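Local coordinates for glycoside hydrolase family 88 protein (Bacteroides vulgatus, PDB 4Q88), which is a member of glycoside hydrolase family 88 of unproven function that probably hydrolyses glycosidic bonds, at residues A[141-146]-A[212-217]; A[184-189]-A[241-246]. All blocks are in the same frame, centred on the assembly; numbering follows the deposited sequence. Where two conformers were deposited one is given.

Overall arrangement
Contact 1 lies deep in the chain, about 6 Å from its centre, while contact 2 sits further out, about 15 Å from it; their own centres are about 11 Å apart. They meet directly. The OD1 of Asp-212 in contact 1 takes a probable hydrogen bond from the backbone N of Tyr-187 in contact 2 (2.8 Å), and Val-142 N gives one to Arg-189 O (2.9 Å). Alongside these bonds, Val-142 CG2 packs on Tyr-187 CB at 3.6 Å. Helix 209-225 touches the start of helix 144-159 in contact 1, while its Asp-212 and Phe-216 pack on Met-243 of helix 233-249 (Asp-212 OD1 to Met-243 CE, 3.5 Å), and strand 186-187 bridges the two contacts.

Contact 1: A[141-146]-A[212-217]; sequences WVDALY and DGWAFA
Trp-214 meets two residues of 141-146, Asp-143 at its pyrrole end and Tyr-146 at its six-membered ring. At the first, Asp-143 CB lies 3.4 Å from Trp-214 CD1, and the carboxylate slants across the indole with the planes 34° apart. One water, in the plane of the indole, ties them: it accepts from Trp-214 NE1 and donates to Asp-143 OD2 at 2.8 Å. At the other end, Trp-214 CE3 comes within 3.5 Å of Tyr-146 CG, and CZ3 sits over the rim of one tyrosine face; the rings are inclined at 44°. Tyr-146 reaches this place because its CG is anti to the backbone N (chi1 -175°), and its hydroxyl hydrogen-bonds to Thr-46. The next residue, Ala-215, turns its methyl to two aliphatic tips, Leu-145 CD1 at 3.9 Å and Val-142 CG2 at 4.0 Å. Further along, Ala-217 CB comes obliquely against the tyrosine ring, 4.0 Å from Tyr-146 CD2; the two alanines thus lie against the turn and first residues leading into helix 144-159. This joining of a helix start to a neighbouring helix is consistent with the (alpha/alpha)6 barrel of the six-hairpin glycosidase clan.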
loop_
_atom_site.group_PDB
_atom_site.type_symbol
_atom_site.label_atom_id
_atom_site.label_comp_id
_atom_site.label_asym_id
_atom_site.label_seq_id
_atom_site.Cartn_x
_atom_site.Cartn_y
_atom_site.Cartn_z
ATOM N N TRP A 141 11.522 -7.192 2.282
ATOM C CA TRP A 141 10.297 -7.850 1.782
ATOM C C TRP A 141 9.536 -6.800 0.995
ATOM O O TRP A 141 9.593 -5.603 1.352
ATOM C CB TRP A 141 9.516 -8.539 2.918
ATOM C CG TRP A 141 8.701 -7.662 3.760
ATOM C CD1 TRP A 141 7.337 -7.626 3.794
ATOM C CD2 TRP A 141 9.158 -6.704 4.742
ATOM N NE1 TRP A 141 6.910 -6.674 4.723
ATOM C CE2 TRP A 141 8.011 -6.073 5.277
ATOM C CE3 TRP A 141 10.420 -6.267 5.158
ATOM C CZ2 TRP A 141 8.089 -5.050 6.212
ATOM C CZ3 TRP A 141 10.497 -5.230 6.070
ATOM C CH2 TRP A 141 9.337 -4.658 6.610
ATOM N N VAL A 142 8.882 -7.180 -0.103
ATOM C CA VAL A 142 8.401 -6.150 -1.026
ATOM C C VAL A 142 7.326 -5.240 -0.399
ATOM O O VAL A 142 7.267 -4.051 -0.711
ATOM C CB VAL A 142 7.914 -6.750 -2.355
ATOM C CG1 VAL A 142 6.602 -7.490 -2.168
ATOM C CG2 VAL A 142 7.728 -5.656 -3.412
ATOM N N ASP A 143 6.544 -5.784 0.541
ATOM C CA ASP A 143 5.447 -5.038 1.153
ATOM C C ASP A 143 5.980 -3.755 1.868
ATOM O O ASP A 143 5.261 -2.765 2.028
ATOM C CB ASP A 143 4.649 -5.839 2.167
ATOM C CG ASP A 143 4.388 -7.291 1.801
ATOM O OD1 ASP A 143 5.173 -7.949 1.106
ATOM O OD2 ASP A 143 3.424 -7.808 2.344
ATOM N N ALA A 144 7.243 -3.791 2.293
ATOM C CA ALA A 144 7.908 -2.692 2.974
ATOM C C ALA A 144 7.854 -1.438 2.163
ATOM O O ALA A 144 7.835 -0.332 2.731
ATOM C CB ALA A 144 9.364 -2.994 3.255
ATOM N N LEU A 145 7.865 -1.567 0.838
ATOM C CA LEU A 145 7.761 -0.370 0.048
ATOM C C LEU A 145 6.508 0.460 0.309
ATOM O O LEU A 145 6.577 1.698 0.326
ATOM C CB LEU A 145 7.924 -0.655 -1.456
ATOM C CG LEU A 145 9.198 -1.415 -1.883
ATOM C CD1 LEU A 145 9.231 -1.496 -3.411
ATOM C CD2 LEU A 145 10.449 -0.711 -1.359
ATOM N N TYR A 146 5.340 -0.156 0.407
ATOM C CA TYR A 146 4.178 0.602 0.764
ATOM C C TYR A 146 4.264 1.046 2.213
ATOM O O TYR A 146 3.838 2.172 2.543
ATOM C CB TYR A 146 2.894 -0.210 0.517
ATOM C CG TYR A 146 1.643 0.593 0.774
ATOM C CD1 TYR A 146 1.110 0.705 2.060
ATOM C CD2 TYR A 146 1.015 1.305 -0.248
ATOM C CE1 TYR A 146 -0.019 1.503 2.282
ATOM C CE2 TYR A 146 -0.101 2.057 -0.035
ATOM C CZ TYR A 146 -0.601 2.197 1.241
ATOM O OH TYR A 146 -1.716 2.999 1.420
ATOM N N ASP A 212 3.333 -6.998 -5.371
ATOM C CA ASP A 212 3.479 -6.036 -6.430
ATOM C C ASP A 212 2.466 -4.913 -6.355
ATOM O O ASP A 212 2.815 -3.742 -6.720
ATOM C CB ASP A 212 3.530 -6.670 -7.803
ATOM C CG ASP A 212 4.863 -7.284 -8.080
ATOM O OD1 ASP A 212 5.760 -6.517 -8.414
ATOM O OD2 ASP A 212 5.061 -8.515 -7.803
ATOM N N GLY A 213 1.284 -5.189 -5.830
ATOM C CA GLY A 213 0.320 -4.105 -5.522
ATOM C C GLY A 213 0.890 -3.101 -4.540
ATOM O O GLY A 213 0.793 -1.886 -4.744
ATOM N N TRP A 214 1.465 -3.613 -3.445
ATOM C CA TRP A 214 2.081 -2.711 -2.466
ATOM C C TRP A 214 3.123 -1.811 -3.165
ATOM O O TRP A 214 3.131 -0.570 -3.000
ATOM C CB TRP A 214 2.768 -3.498 -1.341
ATOM C CG TRP A 214 1.894 -4.222 -0.368
ATOM C CD1 TRP A 214 2.061 -5.520 0.036
ATOM C CD2 TRP A 214 0.764 -3.725 0.379
ATOM N NE1 TRP A 214 1.148 -5.826 0.975
ATOM C CE2 TRP A 214 0.300 -4.775 1.162
ATOM C CE3 TRP A 214 0.083 -2.515 0.431
ATOM C CZ2 TRP A 214 -0.786 -4.650 2.000
ATOM C CZ3 TRP A 214 -1.021 -2.412 1.264
ATOM C CH2 TRP A 214 -1.420 -3.462 2.041
ATOM N N ALA A 215 3.983 -2.412 -3.996
ATOM C CA ALA A 215 5.044 -1.678 -4.631
ATOM C C ALA A 215 4.516 -0.609 -5.590
ATOM O O ALA A 215 4.958 0.559 -5.553
ATOM C CB ALA A 215 6.009 -2.628 -5.384
ATOM N N PHE A 216 3.555 -0.992 -6.430
ATOM C CA PHE A 216 2.997 -0.090 -7.444
ATOM C C PHE A 216 2.241 1.082 -6.779
ATOM O O PHE A 216 2.453 2.255 -7.183
ATOM C CB PHE A 216 2.065 -0.880 -8.345
ATOM C CG PHE A 216 1.581 -0.164 -9.556
ATOM C CD1 PHE A 216 2.436 0.303 -10.516
ATOM C CD2 PHE A 216 0.203 -0.122 -9.823
ATOM C CE1 PHE A 216 1.968 0.938 -11.650
ATOM C CE2 PHE A 216 -0.261 0.457 -10.989
ATOM C CZ PHE A 216 0.605 0.974 -11.915
ATOM N N ALA A 217 1.392 0.792 -5.806
ATOM C CA ALA A 217 0.710 1.893 -5.042
ATOM C C ALA A 217 1.727 2.770 -4.278
ATOM O O ALA A 217 1.532 3.971 -4.182
ATOM C CB ALA A 217 -0.284 1.332 -4.069
HETATM O O HOH W 1 0.722 -8.239 2.855
#

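Contact 2: A[184-189]-A[241-246]; sequences VGLYYR and QTMAKS
Ser-246 and Val-184 make the polar link between the segments: the hydroxyl OG of Ser-246 donates to the carbonyl O of Val-184 at 2.7 Å. The donor lies in the carbonyl plane, and the C=O...OG angle is 153°. The CB of the serine points toward the loop, and chi1 -60° sets OG beside its own backbone N, where it reaches Val-184 O. Ser-246 is modelled in two conformers, and the bond described is that of one of them, so it may not be permanent.

Backbone packing comes next. Gly-185 has left-handed backbone angles (phi 84°), and its bare CA passes close to the helix, 3.9 Å from Ser-246 OG and 4.3 Å from Thr-242 CG2. Its carbonyl O turns toward Met-243 and rests 3.6 Å from the CG of that residue; the contact buries this oxygen, and it finds no polar partner in the model. The loop holding Val-184 and Gly-185 connects strands 180-181 and 186-187, which pair, weakly, as a small antiparallel beta hairpin between helices 163-179 and 209-225, so the contact lays the second half of that hairpin against helix 233-249 of the mostly helical family 88 fold.

The apolar layer centres on Met-243, a selenomethionine. Its SE approaches the edge of the Tyr-187 ring, in the ring plane, 4.0 Å from CE1: a Met-aromatic contact of the edge type. A bend at chi3 then brings the terminal methyl CE back to within 4.1 Å of Tyr-187 CD1. Leu-186 adds CD2, 4.1 Å from Ser-246 CB and 4.5 Å from Met-243 CE. The Tyr-187 hydroxyl bonds to Asp-176 and to Arg-239, the latter from the same helix as Met-243, which ties the far end of the ring to helices 163-179 and 233-249.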
loop_
_atom_site.group_PDB
_atom_site.type_symbol
_atom_site.label_atom_id
_atom_site.label_comp_id
_atom_site.label_asym_id
_atom_site.label_seq_id
_atom_site.Cartn_x
_atom_site.Cartn_y
_atom_site.Cartn_z
ATOM N N VAL A 184 11.280 -8.687 -16.332
ATOM C CA VAL A 184 9.833 -8.732 -16.268
ATOM C C VAL A 184 9.233 -7.379 -15.876
ATOM O O VAL A 184 8.143 -7.025 -16.318
ATOM C CB VAL A 184 9.354 -9.783 -15.269
ATOM C CG1 VAL A 184 7.835 -9.777 -15.202
ATOM C CG2 VAL A 184 9.846 -11.156 -15.709
ATOM N N GLY A 185 9.924 -6.660 -15.042
ATOM C CA GLY A 185 9.400 -5.385 -14.509
ATOM C C GLY A 185 8.506 -5.580 -13.315
ATOM O O GLY A 185 7.614 -4.748 -13.075
ATOM N N LEU A 186 8.722 -6.671 -12.559
ATOM C CA LEU A 186 7.955 -6.939 -11.342
ATOM C C LEU A 186 8.892 -7.391 -10.243
ATOM O O LEU A 186 10.028 -7.801 -10.529
ATOM C CB LEU A 186 6.888 -8.028 -11.610
ATOM C CG LEU A 186 5.793 -7.729 -12.635
ATOM C CD1 LEU A 186 4.967 -8.990 -12.879
ATOM C CD2 LEU A 186 4.897 -6.620 -12.134
ATOM N N TYR A 187 8.406 -7.288 -9.002
ATOM C CA TYR A 187 9.096 -7.679 -7.808
ATOM C C TYR A 187 8.646 -9.060 -7.318
ATOM O O TYR A 187 7.423 -9.355 -7.236
ATOM C CB TYR A 187 8.813 -6.737 -6.643
ATOM C CG TYR A 187 9.437 -5.367 -6.810
ATOM C CD1 TYR A 187 8.771 -4.358 -7.450
ATOM C CD2 TYR A 187 10.673 -5.099 -6.280
ATOM C CE1 TYR A 187 9.362 -3.106 -7.596
ATOM C CE2 TYR A 187 11.258 -3.866 -6.371
ATOM C CZ TYR A 187 10.604 -2.871 -7.042
ATOM O OH TYR A 187 11.213 -1.644 -7.171
ATOM N N TYR A 188 9.634 -9.885 -6.954
ATOM C CA TYR A 188 9.422 -11.069 -6.127
ATOM C C TYR A 188 9.127 -10.589 -4.706
ATOM O O TYR A 188 9.569 -9.497 -4.282
ATOM C CB TYR A 188 10.651 -11.972 -6.093
ATOM C CG TYR A 188 11.013 -12.513 -7.467
ATOM C CD1 TYR A 188 10.265 -13.561 -8.038
ATOM C CD2 TYR A 188 12.077 -12.013 -8.182
ATOM C CE1 TYR A 188 10.562 -14.050 -9.307
ATOM C CE2 TYR A 188 12.389 -12.506 -9.452
ATOM C CZ TYR A 188 11.629 -13.535 -9.997
ATOM O OH TYR A 188 11.934 -14.022 -11.278
ATOM N N ARG A 189 8.365 -11.384 -3.990
ATOM C CA ARG A 189 7.931 -10.909 -2.680
ATOM C C ARG A 189 8.998 -10.861 -1.584
ATOM O O ARG A 189 8.864 -10.074 -0.663
ATOM C CB ARG A 189 6.673 -11.575 -2.219
ATOM C CG ARG A 189 6.844 -12.956 -1.667
ATOM C CD ARG A 189 5.540 -13.503 -1.117
ATOM N NE ARG A 189 5.126 -12.938 0.185
ATOM C CZ ARG A 189 4.119 -13.435 0.903
ATOM N NH1 ARG A 189 3.444 -14.515 0.458
ATOM N NH2 ARG A 189 3.766 -12.875 2.060
ATOM N N GLN A 241 6.058 3.555 -14.584
ATOM C CA GLN A 241 5.551 3.335 -15.925
ATOM C C GLN A 241 5.826 1.918 -16.434
ATOM O O GLN A 241 4.979 1.320 -17.112
ATOM C CB GLN A 241 6.117 4.362 -16.881
ATOM C CG GLN A 241 5.560 5.748 -16.598
ATOM C CD GLN A 241 6.277 6.822 -17.406
ATOM O OE1 GLN A 241 7.507 6.694 -17.737
ATOM N NE2 GLN A 241 5.566 7.913 -17.676
ATOM N N THR A 242 7.019 1.403 -16.141
ATOM C CA THR A 242 7.344 0.015 -16.538
ATOM C C THR A 242 6.514 -1.005 -15.818
ATOM O O THR A 242 6.032 -1.975 -16.421
ATOM C CB THR A 242 8.806 -0.239 -16.247
ATOM O OG1 THR A 242 9.613 0.714 -16.952
ATOM C CG2 THR A 242 9.202 -1.632 -16.654
HETATM N N MSE A 243 6.311 -0.824 -14.500
HETATM C CA MSE A 243 5.447 -1.725 -13.781
HETATM C C MSE A 243 4.039 -1.665 -14.298
HETATM O O MSE A 243 3.360 -2.680 -14.419
HETATM C CB MSE A 243 5.390 -1.410 -12.262
HETATM C CG MSE A 243 6.719 -1.582 -11.561
HETATM SE SE MSE A 243 6.401 -1.451 -9.620
HETATM C CE MSE A 243 5.385 -3.125 -9.356
ATOM N N ALA A 244 3.570 -0.474 -14.660
ATOM C CA ALA A 244 2.209 -0.343 -15.181
ATOM C C ALA A 244 1.998 -1.230 -16.415
ATOM O O ALA A 244 0.963 -1.926 -16.544
ATOM C CB ALA A 244 1.892 1.127 -15.548
ATOM N N LYS A 245 2.967 -1.208 -17.294
ATOM C CA LYS A 245 2.887 -1.985 -18.499
ATOM C C LYS A 245 2.910 -3.531 -18.148
ATOM O O LYS A 245 2.113 -4.333 -18.729
ATOM C CB LYS A 245 4.026 -1.634 -19.414
ATOM C CG LYS A 245 3.891 -2.275 -20.772
ATOM C CD LYS A 245 4.833 -1.668 -21.795
ATOM C CE LYS A 245 4.548 -2.271 -23.167
ATOM N NZ LYS A 245 5.600 -1.872 -24.149
ATOM N N SER A 246 3.830 -3.941 -17.274
ATOM C CA SER A 246 3.922 -5.368 -16.914
ATOM C C SER A 246 2.680 -5.870 -16.181
ATOM O O SER A 246 2.187 -7.045 -16.379
ATOM C CB SER A 246 5.171 -5.583 -16.101
ATOM O OG SER A 246 6.295 -5.206 -16.865
#